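Local coordinates for hypothetical protein RBSTP0775 (Geobacillus stearothermophilus, PDB 1RZ3) that is of unknown function but is possibly an ATP-binding kinase of the uridine kinase type, at residues 82-86 and 87-91; 91-94 and 95-99. All coordinates share one frame; numbering follows the deposited sequence.

Interaction 1 (82-86 and 87-91); sequences LQWDV and EWLTH
D85 sits at the N-cap of helix 86-94, where its carboxylate takes the backbone N-H of W88: OD1 lies 3.2 Å from W88 N. The amide comes in from above the carboxylate plane, 60° out of it. The D85 side chain, its CG swung away from the backbone N (chi1 -173°), reaches the first turn of the helix and crosses W88 at about a right angle, its CG 3.4 Å from W88 CB. This is the solvent side: D85 and E87 are exposed, and the indole of W88 leads off to L105 and P106 of strand 102-109.

The buried side is closer knit. W84, whose NE1 is bonded to M58 O, offers an edge of its indole to L89, with CD1 of W84 3.9 Å from CD1 of L89. Behind that methyl, the backbone N of L89 meets D85 O at 3.0 Å in a nearly straight bond, the first regular link of the helix. One residue on, the carbonyl of V86 is held twice by T90. The backbone N of T90 reaches V86 O from one face of the carbonyl plane, and the hydroxyl OG1 donates to it from the opposite face at 2.7 Å.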
loop_
_atom_site.group_PDB
_atom_site.type_symbol
_atom_site.label_atom_id
_atom_site.label_comp_id
_atom_site.label_asym_id
_atom_site.label_seq_id
_atom_site.Cartn_x
_atom_site.Cartn_y
_atom_site.Cartn_z
ATOM N N LEU A 82 -15.288 -1.442 -2.545
ATOM C CA LEU A 82 -15.840 -1.681 -1.218
ATOM C C LEU A 82 -14.903 -2.286 -0.184
ATOM O O LEU A 82 -15.113 -2.103 1.014
ATOM C CB LEU A 82 -17.088 -2.563 -1.336
ATOM C CG LEU A 82 -18.149 -2.067 -2.326
ATOM C CD1 LEU A 82 -19.355 -2.992 -2.278
ATOM C CD2 LEU A 82 -18.549 -0.636 -1.990
ATOM N N GLN A 83 -13.878 -3.003 -0.632
ATOM C CA GLN A 83 -12.955 -3.649 0.297
ATOM C C GLN A 83 -12.253 -2.675 1.248
ATOM O O GLN A 83 -11.918 -3.035 2.384
ATOM C CB GLN A 83 -11.922 -4.476 -0.472
ATOM C CG GLN A 83 -11.031 -5.314 0.431
ATOM C CD GLN A 83 -10.647 -6.633 -0.201
ATOM O OE1 GLN A 83 -11.511 -7.395 -0.630
ATOM N NE2 GLN A 83 -9.348 -6.913 -0.258
ATOM N N TRP A 84 -12.013 -1.456 0.772
ATOM C CA TRP A 84 -11.382 -0.413 1.581
ATOM C C TRP A 84 -12.339 0.767 1.686
ATOM O O TRP A 84 -12.979 1.136 0.701
ATOM C CB TRP A 84 -10.086 0.091 0.932
ATOM C CG TRP A 84 -8.940 -0.847 1.040
ATOM C CD1 TRP A 84 -8.035 -0.924 2.058
ATOM C CD2 TRP A 84 -8.602 -1.889 0.121
ATOM N NE1 TRP A 84 -7.154 -1.956 1.833
ATOM C CE2 TRP A 84 -7.479 -2.566 0.649
ATOM C CE3 TRP A 84 -9.141 -2.321 -1.098
ATOM C CZ2 TRP A 84 -6.884 -3.652 0.001
ATOM C CZ3 TRP A 84 -8.550 -3.403 -1.745
ATOM C CH2 TRP A 84 -7.434 -4.054 -1.193
ATOM N N ASP A 85 -12.446 1.346 2.879
ATOM C CA ASP A 85 -13.289 2.522 3.073
ATOM C C ASP A 85 -12.334 3.642 2.677
ATOM O O ASP A 85 -11.668 4.247 3.525
ATOM C CB ASP A 85 -13.690 2.668 4.542
ATOM C CG ASP A 85 -14.696 3.773 4.757
ATOM O OD1 ASP A 85 -14.681 4.750 3.979
ATOM O OD2 ASP A 85 -15.491 3.675 5.714
ATOM N N VAL A 86 -12.253 3.886 1.373
ATOM C CA VAL A 86 -11.350 4.881 0.816
ATOM C C VAL A 86 -11.409 6.256 1.473
ATOM O O VAL A 86 -10.375 6.830 1.803
ATOM C CB VAL A 86 -11.590 5.031 -0.702
ATOM C CG1 VAL A 86 -10.647 6.065 -1.288
ATOM C CG2 VAL A 86 -11.394 3.682 -1.382
ATOM N N GLU A 87 -12.614 6.773 1.668
ATOM C CA GLU A 87 -12.787 8.090 2.275
ATOM C C GLU A 87 -12.341 8.147 3.738
ATOM O O GLU A 87 -11.699 9.109 4.158
ATOM C CB GLU A 87 -14.252 8.513 2.148
ATOM C CG GLU A 87 -14.614 9.810 2.829
ATOM C CD GLU A 87 -16.095 10.122 2.665
ATOM O OE1 GLU A 87 -16.917 9.187 2.795
ATOM O OE2 GLU A 87 -16.435 11.289 2.412
ATOM N N TRP A 88 -12.682 7.125 4.518
ATOM C CA TRP A 88 -12.284 7.104 5.923
ATOM C C TRP A 88 -10.756 7.049 6.010
ATOM O O TRP A 88 -10.143 7.771 6.805
ATOM C CB TRP A 88 -12.887 5.888 6.642
ATOM C CG TRP A 88 -12.688 5.915 8.135
ATOM C CD1 TRP A 88 -13.493 6.518 9.060
ATOM C CD2 TRP A 88 -11.587 5.359 8.866
ATOM N NE1 TRP A 88 -12.962 6.373 10.321
ATOM C CE2 TRP A 88 -11.791 5.666 10.231
ATOM C CE3 TRP A 88 -10.442 4.634 8.500
ATOM C CZ2 TRP A 88 -10.897 5.273 11.230
ATOM C CZ3 TRP A 88 -9.552 4.244 9.495
ATOM C CH2 TRP A 88 -9.786 4.565 10.846
ATOM N N LEU A 89 -10.142 6.201 5.185
ATOM C CA LEU A 89 -8.684 6.071 5.190
ATOM C C LEU A 89 -8.010 7.358 4.744
ATOM O O LEU A 89 -6.939 7.714 5.244
ATOM C CB LEU A 89 -8.252 4.905 4.299
ATOM C CG LEU A 89 -8.594 3.549 4.930
ATOM C CD1 LEU A 89 -8.485 2.454 3.888
ATOM C CD2 LEU A 89 -7.663 3.288 6.121
ATOM N N THR A 90 -8.632 8.067 3.807
ATOM C CA THR A 90 -8.062 9.328 3.350
ATOM C C THR A 90 -8.033 10.293 4.537
ATOM O O THR A 90 -7.032 10.960 4.791
ATOM C CB THR A 90 -8.911 9.975 2.233
ATOM O OG1 THR A 90 -8.985 9.092 1.108
ATOM C CG2 THR A 90 -8.286 11.296 1.797
ATOM N N HIS A 91 -9.146 10.356 5.261
ATOM C CA HIS A 91 -9.275 11.244 6.417
ATOM C C HIS A 91 -8.438 10.839 7.627
ATOM O O HIS A 91 -7.757 11.670 8.228
ATOM C CB HIS A 91 -10.737 11.311 6.875
ATOM C CG HIS A 91 -11.621 12.153 6.007
ATOM N ND1 HIS A 91 -11.637 12.054 4.632
ATOM C CD2 HIS A 91 -12.561 13.076 6.328
ATOM C CE1 HIS A 91 -12.548 12.877 4.143
ATOM N NE2 HIS A 91 -13.123 13.509 5.151
#

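Interaction 2 (91-94 and 95-99); sequences HQLF and RQLKA
R95 runs out straight from CG to NE alongside H91, on the outer side, and lays its guanidinium flat on the imidazole, the centres 4.2 Å apart and the planes 19° from parallel. NH1 of R95 stands over the middle of the ring, and CE1 of H91 in turn lies over the guanidinium near its rim. The H91 ring is brought there by a first torsion that puts CG anti to the carbonyl carbon (chi1 -76°). With an alanine in place of H91, the R95 guanidinium would probably lose the flat surface it rests on and be freer to swing.

The direct hydrogen bonds are weak ones. Q96 is bent at chi2 (-63°), which folds its amide back along the helix, and NE2 makes a long bond of 3.4 Å to H91 O. On the backbone, Q96 N reaches L93 O at 3.0 Å and L97 N reaches F94 O at 3.3 Å. Separately, a water carries the chain on, donating to F94 O at 2.8 Å and accepting from K98 N.

Apolar contacts fill the inner side. L97 reaches two residues of the last turn with its two methyls: CD2 is 3.9 Å from CD1 of L93, while CD1 lies 4.1 Å from CD1 of F94, whose side chain runs alongside. Beyond them F94 stacks on W140, and L97 packs on I128 and I130 of strand 127-132.

The wider pi-type turn at 91-94, followed by a type I beta turn from F94 to L97, is a helix C-terminus that unwinds gradually, here bridged by water, on the way from helix 86-94 to strand 102-109.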
loop_
_atom_site.group_PDB
_atom_site.type_symbol
_atom_site.label_atom_id
_atom_site.label_comp_id
_atom_site.label_asym_id
_atom_site.label_seq_id
_atom_site.Cartn_x
_atom_site.Cartn_y
_atom_site.Cartn_z
ATOM N N HIS A 91 -9.146 10.356 5.261
ATOM C CA HIS A 91 -9.275 11.244 6.417
ATOM C C HIS A 91 -8.438 10.839 7.627
ATOM O O HIS A 91 -7.757 11.670 8.228
ATOM C CB HIS A 91 -10.737 11.311 6.875
ATOM C CG HIS A 91 -11.621 12.153 6.007
ATOM N ND1 HIS A 91 -11.637 12.054 4.632
ATOM C CD2 HIS A 91 -12.561 13.076 6.328
ATOM C CE1 HIS A 91 -12.548 12.877 4.143
ATOM N NE2 HIS A 91 -13.123 13.509 5.151
ATOM N N GLN A 92 -8.493 9.561 7.979
ATOM C CA GLN A 92 -7.802 9.077 9.169
ATOM C C GLN A 92 -6.384 8.553 9.021
ATOM O O GLN A 92 -5.691 8.359 10.023
ATOM C CB GLN A 92 -8.668 8.018 9.856
ATOM C CG GLN A 92 -10.058 8.521 10.230
ATOM C CD GLN A 92 -10.018 9.830 10.994
ATOM O OE1 GLN A 92 -9.164 10.029 11.859
ATOM N NE2 GLN A 92 -10.949 10.730 10.684
ATOM N N LEU A 93 -5.946 8.309 7.791
ATOM C CA LEU A 93 -4.594 7.813 7.585
ATOM C C LEU A 93 -3.748 8.701 6.673
ATOM O O LEU A 93 -2.819 9.370 7.126
ATOM C CB LEU A 93 -4.629 6.383 7.020
ATOM C CG LEU A 93 -3.284 5.723 6.678
ATOM C CD1 LEU A 93 -2.409 5.657 7.910
ATOM C CD2 LEU A 93 -3.531 4.320 6.133
ATOM N N PHE A 94 -4.078 8.716 5.389
ATOM C CA PHE A 94 -3.298 9.476 4.423
ATOM C C PHE A 94 -3.100 10.961 4.706
ATOM O O PHE A 94 -1.971 11.446 4.634
ATOM C CB PHE A 94 -3.870 9.246 3.020
ATOM C CG PHE A 94 -3.703 7.825 2.547
ATOM C CD1 PHE A 94 -2.461 7.365 2.113
ATOM C CD2 PHE A 94 -4.763 6.928 2.611
ATOM C CE1 PHE A 94 -2.280 6.029 1.753
ATOM C CE2 PHE A 94 -4.594 5.591 2.254
ATOM C CZ PHE A 94 -3.348 5.142 1.824
ATOM N N ARG A 95 -4.169 11.676 5.045
ATOM C CA ARG A 95 -4.049 13.111 5.335
ATOM C C ARG A 95 -3.225 13.373 6.594
ATOM O O ARG A 95 -2.703 14.471 6.787
ATOM C CB ARG A 95 -5.431 13.749 5.532
ATOM C CG ARG A 95 -6.262 13.914 4.278
ATOM C CD ARG A 95 -7.561 14.659 4.586
ATOM N NE ARG A 95 -8.402 14.816 3.401
ATOM C CZ ARG A 95 -9.596 15.405 3.401
ATOM N NH1 ARG A 95 -10.095 15.902 4.526
ATOM N NH2 ARG A 95 -10.293 15.492 2.275
ATOM N N GLN A 96 -3.116 12.360 7.446
ATOM C CA GLN A 96 -2.394 12.481 8.714
ATOM C C GLN A 96 -0.916 12.085 8.689
ATOM O O GLN A 96 -0.189 12.336 9.651
ATOM C CB GLN A 96 -3.093 11.623 9.773
ATOM C CG GLN A 96 -4.584 11.866 9.891
ATOM C CD GLN A 96 -4.900 13.271 10.340
ATOM O OE1 GLN A 96 -4.439 13.713 11.394
ATOM N NE2 GLN A 96 -5.686 13.988 9.545
ATOM N N LEU A 97 -0.467 11.467 7.603
ATOM C CA LEU A 97 0.919 11.007 7.523
ATOM C C LEU A 97 2.006 12.055 7.743
ATOM O O LEU A 97 3.030 11.774 8.366
ATOM C CB LEU A 97 1.161 10.307 6.183
ATOM C CG LEU A 97 0.301 9.065 5.925
ATOM C CD1 LEU A 97 0.635 8.499 4.557
ATOM C CD2 LEU A 97 0.537 8.027 7.005
ATOM N N LYS A 98 1.789 13.266 7.246
ATOM C CA LYS A 98 2.799 14.304 7.381
ATOM C C LYS A 98 2.993 14.938 8.752
ATOM O O LYS A 98 4.122 15.276 9.113
ATOM C CB LYS A 98 2.548 15.419 6.359
ATOM C CG LYS A 98 3.170 15.168 4.995
ATOM C CD LYS A 98 4.691 15.145 5.090
ATOM C CE LYS A 98 5.337 15.046 3.719
ATOM N NZ LYS A 98 4.938 13.821 2.994
ATOM N N ALA A 99 1.927 15.094 9.528
ATOM C CA ALA A 99 2.090 15.761 10.815
ATOM C C ALA A 99 1.602 15.078 12.086
ATOM O O ALA A 99 1.995 15.486 13.176
ATOM C CB ALA A 99 1.481 17.162 10.733
HETATM O O HOH W 1 -0.041 13.435 4.826
#

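In the fold
Interactions 1 and 2 are the two ends of one short helix, 86-94, with centres about 12 Å apart and H91 common to both. Interaction 1 comes first along the chain, where the loop after helix 75-82 enters the helix; interaction 2 follows, where the helix gives way to the loop before strand 102-109. Probable backbone hydrogen bonds from F94 N to L89 O and from R95 N to T90 O tie the two together. Both rest against strand 102-109 of the two-stranded antiparallel sheet, and interaction 2 also reaches strands 23-29 and 127-132 of the parallel sheet. The helix thus joins the small sheet to the P-loop NTPase-type core, probably that of a kinase, away from the calcium-binding D124.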